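Local coordinates for protein alginate lyase (Paenibacillus sp. FPU-7, PDB 6KFN) that cleaves alginate, a polysaccharide of uronic acids, probably by the beta-elimination usual for polysaccharide lyases, on a right-handed parallel beta-helix, at residues V77-N83 and D99-Q105; N128-N132 and I170-R174; Y230-N234 and Y262-P268. All coordinates share one frame; numbering follows the deposited sequence. Where two conformers were deposited one is given.

Contact 1: V77-N83 and D99-Q105; sequences VTGDYWN and DHANHVQ
Two successive coils of the right-handed beta-helix turn the same corner here, and Tyr81 of one lies alongside His103 of the next. Both residues have positive phi and carry CG anti to the carbonyl carbon (chi1 -74° and -61°), which sends the rings the same way. The planes are nearly parallel but slid apart: His103 CB lies 3.4 Å from the centroid of the Tyr81 ring, a CH-pi contact over its face, while Tyr81 OH sits 3.3 Å above the centre of the imidazole. Behind the rings, the backbones pair in parallel fashion: Asp99 N bonds to Val77 O (3.0 Å), Tyr81 N to Asn102 O (2.9 Å) and Gln105 N to Trp82 O. Asp80 OD1 accepts Asn102 ND2 at 3.0 Å, with a weak second bond from Asn102 N; Asn102 OD1 in turn takes Ser126 N of the following coil. Gln105 NE2 reaches Asn83 OD1 at 2.9 Å from 43° above the carbonyl plane, and Gln105 OE1 accepts from Arg131. A water donates to both Asn83 OD1 and His103 O. On the inner side, Val77 CG1 meets Val104 CG2 (4.1 Å) and the methyl of Ala101, with Ile84 close by. Gly79 O, buried without a polar partner, lies against Ala101 CB at 3.3 Å. Asn102 and Gln105 each donate to the coil before and accept from the coil after, which makes the outer edge of this corner a polar ladder, whereas the inward side chains of Val77, Ala101 and Val104 meet through methyl groups.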
loop_
_atom_site.group_PDB
_atom_site.type_symbol
_atom_site.label_atom_id
_atom_site.label_comp_id
_atom_site.label_asym_id
_atom_site.label_seq_id
_atom_site.Cartn_x
_atom_site.Cartn_y
_atom_site.Cartn_z
ATOM N N VAL A 77 -9.361 -8.624 -4.546
ATOM C CA VAL A 77 -9.459 -9.639 -3.504
ATOM C C VAL A 77 -10.628 -9.265 -2.604
ATOM O O VAL A 77 -10.631 -8.193 -2.003
ATOM C CB VAL A 77 -8.158 -9.736 -2.691
ATOM C CG1 VAL A 77 -8.270 -10.900 -1.698
ATOM C CG2 VAL A 77 -6.937 -9.896 -3.586
ATOM N N THR A 78 -11.603 -10.183 -2.484
ATOM C CA THR A 78 -12.786 -10.001 -1.670
ATOM C C THR A 78 -12.994 -11.120 -0.676
ATOM O O THR A 78 -13.993 -11.095 0.043
ATOM C CB THR A 78 -14.048 -9.788 -2.515
ATOM O OG1 THR A 78 -14.169 -10.875 -3.426
ATOM C CG2 THR A 78 -13.998 -8.483 -3.278
ATOM N N GLY A 79 -12.086 -12.079 -0.609
ATOM C CA GLY A 79 -12.133 -13.149 0.370
ATOM C C GLY A 79 -10.935 -13.056 1.312
ATOM O O GLY A 79 -10.030 -12.247 1.161
ATOM N N ASP A 80 -10.966 -13.955 2.299
ATOM C CA ASP A 80 -9.976 -13.960 3.356
ATOM C C ASP A 80 -8.914 -15.034 3.142
ATOM O O ASP A 80 -9.132 -16.026 2.446
ATOM C CB ASP A 80 -10.652 -14.241 4.718
ATOM C CG ASP A 80 -11.651 -13.200 5.136
ATOM O OD1 ASP A 80 -11.669 -12.069 4.614
ATOM O OD2 ASP A 80 -12.415 -13.522 6.073
ATOM N N TYR A 81 -7.748 -14.849 3.771
ATOM C CA TYR A 81 -6.733 -15.897 3.844
ATOM C C TYR A 81 -6.247 -16.323 2.452
ATOM O O TYR A 81 -6.141 -17.514 2.151
ATOM C CB TYR A 81 -7.201 -17.087 4.694
ATOM C CG TYR A 81 -7.196 -16.792 6.169
ATOM C CD1 TYR A 81 -5.972 -16.765 6.870
ATOM C CD2 TYR A 81 -8.348 -16.567 6.878
ATOM C CE1 TYR A 81 -5.895 -16.510 8.205
ATOM C CE2 TYR A 81 -8.269 -16.282 8.291
ATOM C CZ TYR A 81 -7.042 -16.281 8.883
ATOM O OH TYR A 81 -6.970 -16.029 10.250
ATOM N N TRP A 82 -5.867 -15.321 1.663
ATOM C CA TRP A 82 -5.083 -15.511 0.463
ATOM C C TRP A 82 -3.622 -15.184 0.741
ATOM O O TRP A 82 -3.327 -14.180 1.385
ATOM C CB TRP A 82 -5.568 -14.590 -0.686
ATOM C CG TRP A 82 -6.904 -14.985 -1.223
ATOM C CD1 TRP A 82 -8.113 -14.801 -0.591
ATOM C CD2 TRP A 82 -7.167 -15.707 -2.438
ATOM N NE1 TRP A 82 -9.118 -15.330 -1.347
ATOM C CE2 TRP A 82 -8.572 -15.922 -2.472
ATOM C CE3 TRP A 82 -6.371 -16.163 -3.497
ATOM C CZ2 TRP A 82 -9.182 -16.559 -3.528
ATOM C CZ3 TRP A 82 -6.998 -16.800 -4.546
ATOM C CH2 TRP A 82 -8.380 -16.999 -4.543
ATOM N N ASN A 83 -2.724 -15.997 0.192
ATOM C CA ASN A 83 -1.294 -15.699 0.077
ATOM C C ASN A 83 -1.005 -15.413 -1.386
ATOM O O ASN A 83 -1.219 -16.269 -2.242
ATOM C CB ASN A 83 -0.455 -16.871 0.549
ATOM C CG ASN A 83 -0.581 -17.124 2.050
ATOM O OD1 ASN A 83 -1.033 -16.244 2.806
ATOM N ND2 ASN A 83 -0.134 -18.283 2.497
ATOM N N ASP A 99 -11.385 -5.555 -0.914
ATOM C CA ASP A 99 -12.666 -5.153 -0.336
ATOM C C ASP A 99 -13.087 -6.234 0.653
ATOM O O ASP A 99 -13.223 -7.401 0.277
ATOM C CB ASP A 99 -13.774 -4.942 -1.346
ATOM C CG ASP A 99 -13.878 -3.552 -1.912
ATOM O OD1 ASP A 99 -13.483 -2.590 -1.229
ATOM O OD2 ASP A 99 -14.512 -3.411 -2.999
ATOM N N HIS A 100 -13.310 -5.827 1.909
ATOM C CA HIS A 100 -13.727 -6.747 2.969
ATOM C C HIS A 100 -12.933 -8.045 2.945
ATOM O O HIS A 100 -13.479 -9.129 3.119
ATOM C CB HIS A 100 -15.240 -6.951 3.037
ATOM C CG HIS A 100 -15.875 -7.416 1.776
ATOM N ND1 HIS A 100 -15.780 -8.710 1.307
ATOM C CD2 HIS A 100 -16.618 -6.726 0.880
ATOM C CE1 HIS A 100 -16.450 -8.788 0.174
ATOM N NE2 HIS A 100 -16.971 -7.614 -0.107
ATOM N N ALA A 101 -11.625 -7.905 2.781
ATOM C CA ALA A 101 -10.690 -9.026 2.709
ATOM C C ALA A 101 -9.763 -8.954 3.913
ATOM O O ALA A 101 -9.262 -7.884 4.243
ATOM C CB ALA A 101 -9.891 -8.960 1.413
ATOM N N ASN A 102 -9.533 -10.103 4.541
ATOM C CA ASN A 102 -8.864 -10.134 5.822
ATOM C C ASN A 102 -7.818 -11.249 5.839
ATOM O O ASN A 102 -8.011 -12.310 5.233
ATOM C CB ASN A 102 -9.847 -10.380 6.971
ATOM C CG ASN A 102 -10.944 -9.341 6.986
ATOM O OD1 ASN A 102 -10.786 -8.285 7.548
ATOM N ND2 ASN A 102 -12.022 -9.586 6.246
ATOM N N HIS A 103 -6.731 -11.025 6.572
ATOM C CA HIS A 103 -5.681 -12.024 6.717
ATOM C C HIS A 103 -5.083 -12.431 5.369
ATOM O O HIS A 103 -4.667 -13.571 5.180
ATOM C CB HIS A 103 -6.132 -13.259 7.507
ATOM C CG HIS A 103 -6.552 -12.923 8.891
ATOM N ND1 HIS A 103 -5.651 -12.678 9.892
ATOM C CD2 HIS A 103 -7.779 -12.800 9.446
ATOM C CE1 HIS A 103 -6.298 -12.418 11.007
ATOM N NE2 HIS A 103 -7.587 -12.480 10.770
ATOM N N VAL A 104 -4.982 -11.457 4.456
ATOM C CA VAL A 104 -4.298 -11.639 3.180
ATOM C C VAL A 104 -2.835 -11.285 3.382
ATOM O O VAL A 104 -2.505 -10.277 4.004
ATOM C CB VAL A 104 -4.946 -10.739 2.116
ATOM C CG1 VAL A 104 -4.181 -10.778 0.806
ATOM C CG2 VAL A 104 -6.413 -11.109 1.899
ATOM N N GLN A 105 -1.946 -12.139 2.859
ATOM C CA GLN A 105 -0.507 -11.908 2.901
ATOM C C GLN A 105 0.017 -11.715 1.486
ATOM O O GLN A 105 -0.027 -12.641 0.677
ATOM C CB GLN A 105 0.199 -13.084 3.553
ATOM C CG GLN A 105 -0.223 -13.363 4.958
ATOM C CD GLN A 105 0.643 -14.395 5.615
ATOM O OE1 GLN A 105 1.495 -14.070 6.398
ATOM N NE2 GLN A 105 0.530 -15.622 5.211
HETATM O O HOH W 1 -13.973 -11.907 2.934
HETATM O O HOH W 2 -3.219 -15.841 4.494
#

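Contact 2: N128-N132 and I170-R174; sequences NIIRN and ISGVR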
loop_
_atom_site.group_PDB
_atom_site.type_symbol
_atom_site.label_atom_id
_atom_site.label_comp_id
_atom_site.label_asym_id
_atom_site.label_seq_id
_atom_site.Cartn_x
_atom_site.Cartn_y
_atom_site.Cartn_z
ATOM N N ASN A 128 -4.300 -7.574 7.321
ATOM C CA ASN A 128 -3.555 -7.970 6.131
ATOM C C ASN A 128 -2.109 -7.504 6.259
ATOM O O ASN A 128 -1.787 -6.659 7.092
ATOM C CB ASN A 128 -4.185 -7.358 4.897
ATOM C CG ASN A 128 -5.661 -7.705 4.784
ATOM O OD1 ASN A 128 -5.993 -8.877 4.577
ATOM N ND2 ASN A 128 -6.539 -6.724 4.888
ATOM N N ILE A 129 -1.240 -8.052 5.406
ATOM C CA ILE A 129 0.147 -7.605 5.339
ATOM C C ILE A 129 0.588 -7.548 3.887
ATOM O O ILE A 129 0.273 -8.438 3.110
ATOM C CB ILE A 129 1.087 -8.473 6.190
ATOM C CG1 ILE A 129 2.519 -7.908 6.205
ATOM C CG2 ILE A 129 1.046 -9.921 5.800
ATOM C CD1 ILE A 129 3.347 -8.412 7.338
ATOM N N ILE A 130 1.336 -6.515 3.560
ATOM C CA ILE A 130 2.155 -6.481 2.364
ATOM C C ILE A 130 3.597 -6.321 2.808
ATOM O O ILE A 130 3.935 -5.398 3.555
ATOM C CB ILE A 130 1.704 -5.430 1.333
ATOM C CG1 ILE A 130 2.603 -5.509 0.096
ATOM C CG2 ILE A 130 1.619 -4.022 1.896
ATOM C CD1 ILE A 130 2.064 -4.795 -1.122
ATOM N N ARG A 131 4.452 -7.248 2.349
ATOM C CA ARG A 131 5.831 -7.271 2.759
ATOM C C ARG A 131 6.732 -7.546 1.566
ATOM O O ARG A 131 6.331 -8.165 0.574
ATOM C CB ARG A 131 6.068 -8.266 3.877
ATOM C CG ARG A 131 5.857 -9.692 3.520
ATOM C CD ARG A 131 6.581 -10.592 4.506
ATOM N NE ARG A 131 5.734 -10.903 5.623
ATOM C CZ ARG A 131 4.831 -11.864 5.590
ATOM N NH1 ARG A 131 4.660 -12.562 4.501
ATOM N NH2 ARG A 131 4.083 -12.091 6.637
ATOM N N ASN A 132 7.974 -7.097 1.678
ATOM C CA ASN A 132 9.033 -7.505 0.748
ATOM C C ASN A 132 8.595 -7.281 -0.706
ATOM O O ASN A 132 8.721 -8.156 -1.553
ATOM C CB ASN A 132 9.425 -8.968 0.955
ATOM C CG ASN A 132 9.808 -9.269 2.365
ATOM O OD1 ASN A 132 10.407 -8.430 3.041
ATOM N ND2 ASN A 132 9.470 -10.472 2.835
ATOM N N ILE A 170 2.455 -2.901 6.631
ATOM C CA ILE A 170 3.290 -2.626 5.488
ATOM C C ILE A 170 4.722 -2.786 5.987
ATOM O O ILE A 170 5.150 -2.010 6.844
ATOM C CB ILE A 170 3.036 -1.203 4.961
ATOM C CG1 ILE A 170 1.563 -1.046 4.484
ATOM C CG2 ILE A 170 4.046 -0.832 3.882
ATOM C CD1 ILE A 170 1.012 0.291 4.550
ATOM N N SER A 171 5.433 -3.837 5.541
ATOM C CA SER A 171 6.689 -4.234 6.169
ATOM C C SER A 171 7.744 -4.547 5.135
ATOM O O SER A 171 7.568 -5.436 4.312
ATOM C CB SER A 171 6.454 -5.455 7.058
ATOM O OG SER A 171 7.613 -5.847 7.693
ATOM N N GLY A 172 8.867 -3.827 5.156
ATOM C CA GLY A 172 9.926 -4.141 4.219
ATOM C C GLY A 172 9.552 -3.874 2.777
ATOM O O GLY A 172 9.909 -4.654 1.883
ATOM N N VAL A 173 8.818 -2.801 2.526
ATOM C CA VAL A 173 8.389 -2.429 1.182
ATOM C C VAL A 173 9.223 -1.264 0.680
ATOM O O VAL A 173 9.566 -0.366 1.430
ATOM C CB VAL A 173 6.858 -2.124 1.172
ATOM C CG1 VAL A 173 6.278 -1.698 -0.181
ATOM C CG2 VAL A 173 6.084 -3.370 1.652
ATOM N N ARG A 174 9.486 -1.259 -0.606
ATOM C CA ARG A 174 10.089 -0.128 -1.293
ATOM C C ARG A 174 9.001 0.547 -2.102
ATOM O O ARG A 174 8.297 -0.112 -2.856
ATOM C CB ARG A 174 11.180 -0.610 -2.243
ATOM C CG ARG A 174 12.036 0.508 -2.805
ATOM C CD ARG A 174 13.126 -0.119 -3.689
ATOM N NE ARG A 174 14.187 -0.631 -2.844
ATOM C CZ ARG A 174 15.156 0.112 -2.311
ATOM N NH1 ARG A 174 15.251 1.411 -2.572
ATOM N NH2 ARG A 174 16.041 -0.441 -1.497
HETATM O O HOH W 3 7.547 -8.767 7.310
HETATM O O HOH W 4 12.326 -6.404 2.356
#
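Ile130 and Ile170 meet on the tight, inward side of this pairing, Ile130 CG2 lying 3.9 Å from Ile170 CG1 as the two side chains pass at a slant. Ile130 puts CG1 anti to its N (chi1 -178°), which leaves CG2 as the branch that faces Ile170; Ile149 touches both isoleucines from another wall of the interior. Ile130 O takes two approaches from the next coil: Ser171 N bonds to it at 2.9 Å, and the CA-H of Ile170 also points to it. The strands 129-131 and 169-171 are parallel neighbours in successive coils of the beta-helix, and Asn132 N bonds to Ser171 O at 3.1 Å, in the carbonyl plane. Arg131 CA also lies 3.0 Å from that Ser171 O. The outward side is looser and leans on water. Arg131 and Ser171 point to the same face, yet their polar ends do not meet: one water donates to Ser171 OG (2.9 Å) and takes a weak bond from Arg131 NE, lying at the edge of the guanidinium in its plane. The Arg131 chain bends at chi3, and its NH1 and NH2 turn to the preceding coil, to a salt bridge with Asp107 and a hydrogen bond with Gln105, while Ser171 OG is bonded to Glu196 of the next. At the turn, Asn132 and Gly172 both have positive phi, and a second water donates to Asn132 OD1 and Gly172 O, bridging the two.

Contact 3: Y230-N234 and Y262-P268; sequences YRNGN and YLDQAAP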
loop_
_atom_site.group_PDB
_atom_site.type_symbol
_atom_site.label_atom_id
_atom_site.label_comp_id
_atom_site.label_asym_id
_atom_site.label_seq_id
_atom_site.Cartn_x
_atom_site.Cartn_y
_atom_site.Cartn_z
ATOM N N TYR A 230 13.839 9.149 1.289
ATOM C CA TYR A 230 14.731 9.956 0.463
ATOM C C TYR A 230 13.906 10.975 -0.307
ATOM O O TYR A 230 13.151 10.619 -1.224
ATOM C CB TYR A 230 15.485 9.062 -0.543
ATOM C CG TYR A 230 16.373 8.043 0.089
ATOM C CD1 TYR A 230 17.599 8.398 0.617
ATOM C CD2 TYR A 230 16.029 6.704 0.147
ATOM C CE1 TYR A 230 18.450 7.472 1.178
ATOM C CE2 TYR A 230 16.874 5.752 0.679
ATOM C CZ TYR A 230 18.108 6.141 1.192
ATOM O OH TYR A 230 18.981 5.242 1.751
ATOM N N ARG A 231 14.055 12.248 0.019
ATOM C CA ARG A 231 13.372 13.301 -0.744
ATOM C C ARG A 231 13.975 13.476 -2.146
ATOM O O ARG A 231 13.281 13.861 -3.075
ATOM C CB ARG A 231 13.397 14.590 0.061
ATOM C CG ARG A 231 12.739 15.785 -0.616
ATOM C CD ARG A 231 12.603 16.917 0.399
ATOM N NE ARG A 231 12.128 18.185 -0.144
ATOM C CZ ARG A 231 12.885 19.090 -0.756
ATOM N NH1 ARG A 231 14.154 18.856 -0.993
ATOM N NH2 ARG A 231 12.360 20.261 -1.116
ATOM N N ASN A 232 15.291 13.212 -2.263
ATOM C CA ASN A 232 15.976 13.260 -3.552
ATOM C C ASN A 232 15.822 14.617 -4.247
ATOM O O ASN A 232 15.771 14.697 -5.479
ATOM C CB ASN A 232 15.582 12.116 -4.465
ATOM C CG ASN A 232 16.108 10.790 -3.995
ATOM O OD1 ASN A 232 17.098 10.680 -3.276
ATOM N ND2 ASN A 232 15.413 9.731 -4.415
ATOM N N GLY A 233 15.771 15.685 -3.454
ATOM C CA GLY A 233 15.683 17.010 -4.037
ATOM C C GLY A 233 14.333 17.375 -4.620
ATOM O O GLY A 233 14.220 18.420 -5.273
ATOM N N ASN A 234 13.307 16.562 -4.409
ATOM C CA ASN A 234 12.000 16.791 -5.002
ATOM C C ASN A 234 11.257 17.869 -4.211
ATOM O O ASN A 234 10.750 17.627 -3.120
ATOM C CB ASN A 234 11.223 15.489 -5.028
ATOM C CG ASN A 234 9.855 15.639 -5.662
ATOM O OD1 ASN A 234 9.460 16.715 -6.112
ATOM N ND2 ASN A 234 9.112 14.549 -5.701
ATOM N N TYR A 262 16.115 11.890 4.663
ATOM C CA TYR A 262 17.086 12.697 3.942
ATOM C C TYR A 262 16.290 13.736 3.177
ATOM O O TYR A 262 15.702 13.443 2.120
ATOM C CB TYR A 262 17.937 11.807 3.016
ATOM C CG TYR A 262 18.734 10.774 3.739
ATOM C CD1 TYR A 262 20.001 11.061 4.241
ATOM C CD2 TYR A 262 18.223 9.500 3.978
ATOM C CE1 TYR A 262 20.720 10.140 4.961
ATOM C CE2 TYR A 262 18.921 8.571 4.695
ATOM C CZ TYR A 262 20.194 8.874 5.188
ATOM O OH TYR A 262 20.920 7.976 5.912
ATOM N N LEU A 263 16.235 14.951 3.732
ATOM C CA LEU A 263 15.322 15.997 3.308
ATOM C C LEU A 263 15.981 17.180 2.605
ATOM O O LEU A 263 15.296 18.152 2.305
ATOM C CB LEU A 263 14.477 16.473 4.487
ATOM C CG LEU A 263 13.615 15.367 5.124
ATOM C CD1 LEU A 263 12.862 15.916 6.338
ATOM C CD2 LEU A 263 12.691 14.694 4.153
ATOM N N ASP A 264 17.298 17.083 2.325
ATOM C CA ASP A 264 18.051 17.981 1.458
ATOM C C ASP A 264 18.369 19.348 2.061
ATOM O O ASP A 264 19.516 19.808 1.964
ATOM C CB ASP A 264 17.394 18.185 0.092
ATOM C CG ASP A 264 17.087 16.861 -0.566
ATOM O OD1 ASP A 264 18.048 16.093 -0.826
ATOM O OD2 ASP A 264 15.911 16.562 -0.798
ATOM N N GLN A 265 17.373 20.011 2.602
ATOM C CA GLN A 265 17.445 21.365 3.100
ATOM C C GLN A 265 16.787 21.372 4.478
ATOM O O GLN A 265 16.221 20.372 4.929
ATOM C CB GLN A 265 16.753 22.332 2.104
ATOM C CG GLN A 265 15.279 21.987 1.943
ATOM C CD GLN A 265 14.457 22.848 1.001
ATOM O OE1 GLN A 265 13.245 23.012 1.213
ATOM N NE2 GLN A 265 15.075 23.347 -0.062
ATOM N N ALA A 266 16.849 22.515 5.154
ATOM C CA ALA A 266 16.374 22.605 6.538
ATOM C C ALA A 266 14.856 22.765 6.672
ATOM O O ALA A 266 14.325 22.506 7.751
ATOM C CB ALA A 266 17.065 23.773 7.258
ATOM N N ALA A 267 14.142 23.153 5.643
ATOM C CA ALA A 267 12.750 23.526 5.826
ATOM C C ALA A 267 11.769 22.377 6.049
ATOM O O ALA A 267 10.892 22.529 6.907
ATOM C CB ALA A 267 12.253 24.411 4.679
ATOM N N PRO A 268 11.830 21.246 5.339
ATOM C CA PRO A 268 10.798 20.213 5.562
ATOM C C PRO A 268 10.797 19.711 7.007
ATOM O O PRO A 268 11.844 19.547 7.623
ATOM C CB PRO A 268 11.230 19.111 4.589
ATOM C CG PRO A 268 11.889 19.868 3.459
ATOM C CD PRO A 268 12.671 20.949 4.152
HETATM O O HOH W 5 17.253 12.969 -0.237
#
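The ionic pair is Arg231 and Asp264: Arg231 NH1 meets Asp264 OD2 at 2.9 Å, in the guanidinium plane and on the anti side of the carboxylate. With CG anti to the backbone N (chi1 179°) and the chain extended on to NE, the arginine head passes Leu263 O to reach this oxygen. Among hydrogen bonds, Gly233 N, inside the type I' turn from Arg231 to Asn234, grips the same OD2 at 2.8 Å from above the carboxylate plane. Arg231 N bonds to Tyr262 O at 2.9 Å, and a water joins Asn232 N, Tyr262 O and Asp264 OD1. Pro268 CG lies over one guanidinium face, Asn234 O over the opposite one, and NE is held by Ile237 O. A methionine in place of Arg231 would probably leave the Asp264 carboxylate without its countercharge, held by the turn amide and water, and Ile237 O without this donor. Aromatic contact comes from Tyr230 and Tyr262, side by side with planes 12° apart but rings slid, Tyr230 CE1 being 3.5 Å from Tyr262 CD2. Tyr262 stacks on Tyr287; such a file of aromatic side chains at equivalent positions of successive coils is characteristic of parallel beta-helices.

From the N terminus, contact 1 closes a loop of 15 intervening residues, contact 2 one of 37 and contact 3 one of 27. They follow in series, none nested in or crossing another, and each joins a coil of the beta-helix to its successor. Contacts 1 and 2 adjoin: Asn128 OD1 probably accepts from Val104 N, and Ile129 N probably donates to Val104 O, so the second segment of contact 1 lies directly against the first of contact 2. Contact 3 stands apart toward the C-terminal end, its centre about 24 Å from that of contact 2 and, relative to contact 1, across the chain's centre.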